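PDB 4LXR: protein toll from Drosophila melanogaster, which serves as the cell-surface receptor for cleaved spaetzle C-106, switching on the Toll pathway in embryonic dorsal-ventral patterning and antifungal immunity. Local coordinates for residues A[150-161]-A[172-183]. Sequence-based numbering, arbitrary orientation.
Sequences SHLELRANIEEM and LESIEFGSNKLR. With EPE (4-(2-hydroxyethyl)-1-piperazine ethanesulfonic acid), chain N.
Leu152 O accepts from Glu176 N (2.9 Å), one rung of the parallel ladder in which Ser150, Leu152 and Leu154 bond to Glu173, Ser174 and Glu176. Two successive leucine-rich repeats stack in this way, and where the strands end an asparagine takes over. The Asn180 amide bridges to the preceding turn: OD1 accepts from Ala156 N (2.9 Å, in the carbonyl plane) and from Ile158 N (3.0 Å, from a tilted direction), while ND2 donates to Leu154 O and, within its own repeat, to Phe177 O. With four bonds fixing its rotation, the buried amide satisfies backbone groups that the turn leaves outside the ladder; a leucine here would probably leave the Ala156 and Ile158 N-H groups without their acceptor and let the turn shift. Asn204 of the next repeat bonds equivalently to Phe177 O and Leu182 N, making Asn180 one step of an asparagine ladder.

On the inner, core side, Met161 CE sits over one face of the Phe177 ring, 3.3 Å from its centroid, a CH-pi contact within a Met-aromatic pair; Ile175 CG2 covers the opposite face, and Leu152 CD2 meets the ring edge 3.8 Å from Phe177 CZ.

On the concave, ligand-facing side, Glu153 and Glu176 both hold CG anti to the backbone N (chi1 176°), which starts them side by side, Glu153 CD 3.4 Å from Glu176 CG, until Glu176 bends at chi2. A salt bridge from Glu153 to Arg7 of one spaetzle chain probably eases their repulsion; Glu176 takes neutral donors, Gly178 N and Tyr64 of the other spaetzle chain among them. Strands 127-131 and 198-200 flank the pair and continue the parallel array through the solenoid.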
ATOM      1  N   SER A 150      -0.340 -20.397  38.826  1.00 19.16           N
ATOM      2  CA  SER A 150      -1.580 -20.033  38.167  1.00 20.82           C
ATOM      3  C   SER A 150      -1.488 -20.312  36.673  1.00 24.29           C
ATOM      4  O   SER A 150      -2.512 -20.468  36.004  1.00 16.44           O
ATOM      5  CB  SER A 150      -1.944 -18.569  38.448  1.00 23.61           C
ATOM      6  OG  SER A 150      -1.171 -17.690  37.676  1.00 29.86           O
ATOM      7  N   HIS A 151      -0.267 -20.414  36.145  1.00 17.59           N
ATOM      8  CA  HIS A 151      -0.091 -20.580  34.690  1.00 15.19           C
ATOM      9  C   HIS A 151       0.987 -21.615  34.408  1.00 15.01           C
ATOM     10  O   HIS A 151       2.109 -21.494  34.878  1.00 17.26           O
ATOM     11  CB  HIS A 151       0.254 -19.247  34.007  1.00 17.11           C
ATOM     12  CG  HIS A 151       0.212 -19.299  32.503  1.00 31.69           C
ATOM     13  ND1 HIS A 151       1.087 -20.062  31.749  1.00 29.26           N
ATOM     14  CD2 HIS A 151      -0.591 -18.663  31.613  1.00 27.12           C
ATOM     15  CE1 HIS A 151       0.806 -19.912  30.466  1.00 28.50           C
ATOM     16  NE2 HIS A 151      -0.201 -19.062  30.354  1.00 24.17           N
ATOM     17  N   LEU A 152       0.632 -22.635  33.637  1.00 15.20           N
ATOM     18  CA  LEU A 152       1.519 -23.757  33.404  1.00 15.85           C
ATOM     19  C   LEU A 152       1.607 -23.978  31.919  1.00 14.40           C
ATOM     20  O   LEU A 152       0.575 -24.035  31.241  1.00 13.73           O
ATOM     21  CB  LEU A 152       0.950 -25.045  34.064  1.00 18.09           C
ATOM     22  CG  LEU A 152       1.627 -26.374  33.665  1.00 18.54           C
ATOM     23  CD1 LEU A 152       3.097 -26.390  34.175  1.00 15.47           C
ATOM     24  CD2 LEU A 152       0.860 -27.598  34.208  1.00 14.77           C
ATOM     25  N   GLU A 153       2.821 -24.148  31.412  1.00 14.38           N
ATOM     26  CA  GLU A 153       2.997 -24.507  30.026  1.00 13.53           C
ATOM     27  C   GLU A 153       4.010 -25.607  29.919  1.00 15.08           C
ATOM     28  O   GLU A 153       5.105 -25.503  30.466  1.00 13.91           O
ATOM     29  CB  GLU A 153       3.456 -23.281  29.167  1.00 13.40           C
ATOM     30  CG  GLU A 153       3.742 -23.656  27.675  1.00 13.21           C
ATOM     31  CD  GLU A 153       3.850 -22.406  26.741  1.00 24.06           C
ATOM     32  OE1 GLU A 153       4.350 -22.510  25.590  1.00 18.79           O
ATOM     33  OE2 GLU A 153       3.450 -21.312  27.170  1.00 17.18           O
ATOM     34  N   LEU A 154       3.660 -26.666  29.191  1.00 13.65           N
ATOM     35  CA  LEU A 154       4.575 -27.782  29.020  1.00 25.06           C
ATOM     36  C   LEU A 154       4.545 -28.114  27.573  1.00 13.87           C
ATOM     37  O   LEU A 154       3.484 -28.298  26.983  1.00 21.84           O
ATOM     38  CB  LEU A 154       4.153 -29.027  29.842  1.00 14.19           C
ATOM     39  CG  LEU A 154       4.159 -28.871  31.350  1.00 20.99           C
ATOM     40  CD1 LEU A 154       3.591 -30.136  32.025  1.00 23.34           C
ATOM     41  CD2 LEU A 154       5.571 -28.619  31.818  1.00 15.89           C
ATOM     42  N   ARG A 155       5.723 -28.212  26.989  1.00 15.88           N
ATOM     43  CA  ARG A 155       5.815 -28.551  25.593  1.00 14.19           C
ATOM     44  C   ARG A 155       6.963 -29.515  25.416  1.00 21.37           C
ATOM     45  O   ARG A 155       8.123 -29.106  25.429  1.00 19.02           O
ATOM     46  CB  ARG A 155       6.063 -27.306  24.737  1.00 13.99           C
ATOM     47  CG  ARG A 155       5.932 -27.632  23.270  1.00 19.58           C
ATOM     48  CD  ARG A 155       6.068 -26.477  22.369  1.00 33.63           C
ATOM     49  NE  ARG A 155       4.991 -25.483  22.393  1.00 38.43           N
ATOM     50  CZ  ARG A 155       4.798 -24.656  21.365  1.00 34.60           C
ATOM     51  NH1 ARG A 155       5.577 -24.793  20.306  1.00 23.29           N
ATOM     52  NH2 ARG A 155       3.853 -23.720  21.367  1.00 31.25           N
ATOM     53  N   ALA A 156       6.645 -30.794  25.239  1.00 19.31           N
ATOM     54  CA  ALA A 156       7.689 -31.802  25.178  1.00 17.74           C
ATOM     55  C   ALA A 156       7.269 -33.074  24.440  1.00 25.36           C
ATOM     56  O   ALA A 156       7.633 -34.183  24.863  1.00 21.84           O
ATOM     57  CB  ALA A 156       8.139 -32.139  26.590  1.00 19.73           C
ATOM     58  N   ASN A 157       6.527 -32.916  23.340  1.00 16.13           N
ATOM     59  CA  ASN A 157       5.955 -34.049  22.602  1.00 23.96           C
ATOM     60  C   ASN A 157       5.249 -35.049  23.519  1.00 26.48           C
ATOM     61  O   ASN A 157       5.390 -36.262  23.362  1.00 17.66           O
ATOM     62  CB  ASN A 157       7.002 -34.739  21.705  1.00 17.52           C
ATOM     63  CG  ASN A 157       7.336 -33.885  20.469  1.00 31.99           C
ATOM     64  OD1 ASN A 157       6.610 -33.916  19.484  1.00 24.26           O
ATOM     65  ND2 ASN A 157       8.398 -33.069  20.559  1.00 20.98           N
ATOM     66  N   ILE A 158       4.488 -34.510  24.470  1.00 22.11           N
ATOM     67  CA  ILE A 158       3.838 -35.316  25.482  1.00 20.87           C
ATOM     68  C   ILE A 158       2.689 -36.142  24.910  1.00 18.96           C
ATOM     69  O   ILE A 158       1.707 -35.595  24.394  1.00 22.26           O
ATOM     70  CB  ILE A 158       3.354 -34.467  26.640  1.00 21.84           C
ATOM     71  CG1 ILE A 158       4.529 -33.666  27.197  1.00 22.14           C
ATOM     72  CG2 ILE A 158       2.757 -35.385  27.736  1.00 21.32           C
ATOM     73  CD1 ILE A 158       4.115 -32.537  28.155  1.00 22.29           C
ATOM     74  N   GLU A 159       2.843 -37.456  24.999  1.00 17.83           N
ATOM     75  CA  GLU A 159       1.838 -38.427  24.555  1.00 19.06           C
ATOM     76  C   GLU A 159       0.699 -38.631  25.550  1.00 22.90           C
ATOM     77  O   GLU A 159      -0.434 -38.915  25.153  1.00 23.60           O
ATOM     78  CB  GLU A 159       2.519 -39.777  24.264  1.00 19.57           C
ATOM     79  CG  GLU A 159       3.513 -39.665  23.099  1.00 33.98           C
ATOM     80  CD  GLU A 159       4.418 -40.875  22.915  1.00 35.65           C
ATOM     81  OE1 GLU A 159       4.672 -41.248  21.751  1.00 36.86           O
ATOM     82  OE2 GLU A 159       4.896 -41.433  23.916  1.00 43.00           O
ATOM     83  N   GLU A 160       1.006 -38.524  26.841  1.00 21.87           N
ATOM     84  CA  GLU A 160      -0.019 -38.702  27.864  1.00 18.44           C
ATOM     85  C   GLU A 160       0.406 -38.067  29.176  1.00 18.57           C
ATOM     86  O   GLU A 160       1.598 -37.934  29.457  1.00 21.50           O
ATOM     87  CB  GLU A 160      -0.327 -40.194  28.052  1.00 33.07           C
ATOM     88  CG  GLU A 160       0.871 -41.001  28.502  1.00 49.98           C
ATOM     89  CD  GLU A 160       0.828 -42.438  28.006  1.00 72.41           C
ATOM     90  OE1 GLU A 160       0.084 -43.254  28.600  1.00 75.64           O
ATOM     91  OE2 GLU A 160       1.537 -42.748  27.018  1.00 77.59           O
ATOM     92  N   MET A 161      -0.564 -37.650  29.983  1.00 26.23           N
ATOM     93  CA  MET A 161      -0.253 -37.139  31.307  1.00 17.54           C
ATOM     94  C   MET A 161      -1.048 -37.879  32.359  1.00 19.61           C
ATOM     95  O   MET A 161      -2.279 -37.804  32.360  1.00 24.99           O
ATOM     96  CB  MET A 161      -0.568 -35.654  31.405  1.00 28.54           C
ATOM     97  CG  MET A 161       0.282 -34.803  30.476  1.00 39.30           C
ATOM     98  SD  MET A 161      -0.463 -33.191  30.200  1.00 41.54           S
ATOM     99  CE  MET A 161       0.893 -32.268  29.467  1.00 35.63           C
ATOM    100  N   LEU A 172      -4.201 -23.241  39.751  1.00 20.87           N
ATOM    101  CA  LEU A 172      -4.072 -23.166  38.293  1.00 19.41           C
ATOM    102  C   LEU A 172      -5.266 -22.496  37.594  1.00 21.16           C
ATOM    103  O   LEU A 172      -6.437 -22.847  37.822  1.00 18.38           O
ATOM    104  CB  LEU A 172      -3.776 -24.543  37.680  1.00 19.52           C
ATOM    105  CG  LEU A 172      -2.890 -24.436  36.427  1.00 20.61           C
ATOM    106  CD1 LEU A 172      -1.571 -23.753  36.760  1.00 19.95           C
ATOM    107  CD2 LEU A 172      -2.632 -25.810  35.768  1.00 17.12           C
ATOM    108  N   GLU A 173      -4.950 -21.529  36.736  1.00 19.59           N
ATOM    109  CA  GLU A 173      -5.961 -20.813  35.977  1.00 18.32           C
ATOM    110  C   GLU A 173      -5.811 -20.979  34.476  1.00 16.60           C
ATOM    111  O   GLU A 173      -6.803 -20.863  33.737  1.00 16.65           O
ATOM    112  CB  GLU A 173      -5.979 -19.332  36.363  1.00 23.50           C
ATOM    113  CG  GLU A 173      -6.298 -19.120  37.856  1.00 21.95           C
ATOM    114  CD  GLU A 173      -6.691 -17.676  38.170  1.00 35.10           C
ATOM    115  OE1 GLU A 173      -7.459 -17.067  37.391  1.00 37.14           O
ATOM    116  OE2 GLU A 173      -6.229 -17.145  39.192  1.00 39.14           O
ATOM    117  N   SER A 174      -4.585 -21.266  34.032  1.00 15.56           N
ATOM    118  CA  SER A 174      -4.309 -21.480  32.616  1.00 14.90           C
ATOM    119  C   SER A 174      -3.402 -22.665  32.394  1.00 14.56           C
ATOM    120  O   SER A 174      -2.385 -22.808  33.066  1.00 16.94           O
ATOM    121  CB  SER A 174      -3.644 -20.236  31.981  1.00 14.64           C
ATOM    122  OG  SER A 174      -4.273 -19.061  32.473  1.00 28.22           O
ATOM    123  N   ILE A 175      -3.777 -23.485  31.418  1.00 16.69           N
ATOM    124  CA  ILE A 175      -2.993 -24.618  30.981  1.00 24.54           C
ATOM    125  C   ILE A 175      -2.676 -24.382  29.526  1.00 20.14           C
ATOM    126  O   ILE A 175      -3.573 -24.121  28.721  1.00 19.18           O
ATOM    127  CB  ILE A 175      -3.789 -25.936  31.067  1.00 20.30           C
ATOM    128  CG1 ILE A 175      -3.723 -26.494  32.484  1.00 19.63           C
ATOM    129  CG2 ILE A 175      -3.232 -26.967  30.073  1.00 14.83           C
ATOM    130  CD1 ILE A 175      -4.775 -27.607  32.784  1.00 16.22           C
ATOM    131  N   GLU A 176      -1.397 -24.467  29.194  1.00 17.67           N
ATOM    132  CA  GLU A 176      -0.974 -24.376  27.821  1.00 16.83           C
ATOM    133  C   GLU A 176      -0.251 -25.683  27.499  1.00 19.81           C
ATOM    134  O   GLU A 176       0.928 -25.840  27.826  1.00 13.23           O
ATOM    135  CB  GLU A 176      -0.060 -23.148  27.613  1.00 16.27           C
ATOM    136  CG  GLU A 176       0.538 -23.029  26.174  1.00 13.17           C
ATOM    137  CD  GLU A 176      -0.541 -23.086  25.089  1.00 22.59           C
ATOM    138  OE1 GLU A 176      -0.960 -22.005  24.593  1.00 19.84           O
ATOM    139  OE2 GLU A 176      -0.990 -24.210  24.747  1.00 16.34           O
ATOM    140  N   PHE A 177      -0.973 -26.631  26.898  1.00 13.32           N
ATOM    141  CA  PHE A 177      -0.372 -27.908  26.469  1.00 18.05           C
ATOM    142  C   PHE A 177      -0.369 -28.011  24.962  1.00 24.25           C
ATOM    143  O   PHE A 177      -0.260 -29.108  24.410  1.00 19.48           O
ATOM    144  CB  PHE A 177      -1.132 -29.113  27.047  1.00 15.50           C
ATOM    145  CG  PHE A 177      -0.951 -29.294  28.531  1.00 15.44           C
ATOM    146  CD1 PHE A 177       0.080 -28.633  29.203  1.00 16.98           C
ATOM    147  CD2 PHE A 177      -1.802 -30.132  29.256  1.00 14.57           C
ATOM    148  CE1 PHE A 177       0.264 -28.786  30.592  1.00 20.88           C
ATOM    149  CE2 PHE A 177      -1.646 -30.287  30.661  1.00 16.00           C
ATOM    150  CZ  PHE A 177      -0.589 -29.630  31.325  1.00 17.10           C
ATOM    151  N   GLY A 178      -0.516 -26.864  24.297  1.00 21.79           N
ATOM    152  CA  GLY A 178      -0.514 -26.829  22.852  1.00 20.93           C
ATOM    153  C   GLY A 178       0.769 -27.429  22.292  1.00 20.56           C
ATOM    154  O   GLY A 178       1.832 -27.305  22.893  1.00 17.11           O
ATOM    155  N   SER A 179       0.639 -28.106  21.161  1.00 20.41           N
ATOM    156  CA  SER A 179       1.766 -28.643  20.405  1.00 26.11           C
ATOM    157  C   SER A 179       2.470 -29.794  21.107  1.00 21.68           C
ATOM    158  O   SER A 179       3.694 -29.828  21.242  1.00 26.37           O
ATOM    159  CB  SER A 179       2.755 -27.539  20.006  1.00 21.41           C
ATOM    160  OG  SER A 179       3.460 -27.933  18.842  1.00 29.09           O
ATOM    161  N   ASN A 180       1.676 -30.757  21.547  1.00 28.03           N
ATOM    162  CA  ASN A 180       2.213 -31.965  22.131  1.00 22.15           C
ATOM    163  C   ASN A 180       1.694 -33.121  21.322  1.00 24.31           C
ATOM    164  O   ASN A 180       1.425 -32.965  20.125  1.00 25.15           O
ATOM    165  CB  ASN A 180       1.850 -32.068  23.618  1.00 22.09           C
ATOM    166  CG  ASN A 180       2.759 -31.211  24.491  1.00 21.86           C
ATOM    167  OD1 ASN A 180       3.937 -31.539  24.691  1.00 14.90           O
ATOM    168  ND2 ASN A 180       2.225 -30.095  25.001  1.00 14.18           N
ATOM    169  N   LYS A 181       1.563 -34.284  21.949  1.00 16.41           N
ATOM    170  CA  LYS A 181       1.067 -35.455  21.232  1.00 22.93           C
ATOM    171  C   LYS A 181      -0.098 -36.102  21.983  1.00 21.64           C
ATOM    172  O   LYS A 181      -0.279 -37.324  21.934  1.00 24.13           O
ATOM    173  CB  LYS A 181       2.202 -36.467  21.000  1.00 20.26           C
ATOM    174  CG  LYS A 181       3.217 -36.069  19.904  1.00 20.07           C
ATOM    175  CD  LYS A 181       4.355 -37.119  19.839  1.00 26.25           C
ATOM    176  CE  LYS A 181       5.307 -36.909  18.650  1.00 26.92           C
ATOM    177  NZ  LYS A 181       6.386 -37.971  18.575  1.00 22.71           N
ATOM    178  N   LEU A 182      -0.889 -35.285  22.677  1.00 23.36           N
ATOM    179  CA  LEU A 182      -1.965 -35.826  23.511  1.00 28.97           C
ATOM    180  C   LEU A 182      -3.061 -36.519  22.701  1.00 25.76           C
ATOM    181  O   LEU A 182      -3.575 -35.959  21.737  1.00 24.87           O
ATOM    182  CB  LEU A 182      -2.558 -34.739  24.421  1.00 22.27           C
ATOM    183  CG  LEU A 182      -1.579 -34.287  25.505  1.00 21.99           C
ATOM    184  CD1 LEU A 182      -2.023 -32.996  26.175  1.00 19.51           C
ATOM    185  CD2 LEU A 182      -1.370 -35.407  26.540  1.00 16.67           C
ATOM    186  N   ARG A 183      -3.415 -37.738  23.095  1.00 26.63           N
ATOM    187  CA  ARG A 183      -4.467 -38.497  22.409  1.00 26.74           C
ATOM    188  C   ARG A 183      -5.762 -38.528  23.200  1.00 28.33           C
ATOM    189  O   ARG A 183      -6.848 -38.721  22.635  1.00 29.84           O
ATOM    190  CB  ARG A 183      -4.043 -39.944  22.205  1.00 34.21           C
ATOM    191  CG  ARG A 183      -2.822 -40.135  21.372  1.00 42.36           C
ATOM    192  CD  ARG A 183      -1.782 -40.952  22.123  1.00 44.25           C
ATOM    193  NE  ARG A 183      -0.964 -41.693  21.173  1.00 54.52           N
ATOM    194  CZ  ARG A 183       0.083 -41.193  20.524  1.00 49.57           C
ATOM    195  NH1 ARG A 183       0.469 -39.936  20.738  1.00 28.90           N
ATOM    196  NH2 ARG A 183       0.753 -41.964  19.671  1.00 46.85           N
TER
HETATM  197  N1  EPE N2019       4.453 -31.786  17.180  1.00 39.61           N
HETATM  198  C2  EPE N2019       4.282 -33.244  17.383  1.00 34.13           C
HETATM  199  C3  EPE N2019       3.052 -33.761  16.653  1.00 32.24           C
HETATM  200  N4  EPE N2019       1.844 -32.980  16.933  1.00 43.00           N
HETATM  201  C5  EPE N2019       1.921 -31.575  17.300  1.00 30.19           C
HETATM  202  C6  EPE N2019       3.297 -31.035  17.703  1.00 35.04           C
HETATM  203  C7  EPE N2019       0.593 -33.404  16.322  1.00 43.71           C
HETATM  204  C8  EPE N2019       0.315 -34.859  16.662  1.00 45.57           C
HETATM  205  O8  EPE N2019       0.371 -35.013  18.056  1.00 34.43           O
HETATM  206  C9  EPE N2019       5.609 -31.329  17.973  1.00 42.42           C
HETATM  207  C10 EPE N2019       6.787 -30.949  17.087  1.00 47.41           C
HETATM  208  S   EPE N2019       8.153 -30.176  18.003  1.00 44.58           S
HETATM  209  O1S EPE N2019       7.702 -29.718  19.324  1.00 44.48           O
HETATM  210  O2S EPE N2019       9.212 -31.164  18.209  1.00 50.20           O
HETATM  211  O3S EPE N2019       8.664 -29.051  17.239  1.00 40.59           O
HETATM  212  O   HOH W   1      -3.004 -17.673  34.448  1.00 38.76           O
HETATM  213  O   HOH W   2       2.670 -25.975  24.890  1.00 18.34           O
HETATM  214  O   HOH W   3       6.121 -30.704  21.638  1.00 22.67           O
HETATM  215  O   HOH W   4       4.687 -40.404  19.113  1.00 26.09           O
HETATM  216  O   HOH W   5      -3.070 -39.077  25.905  1.00 33.20           O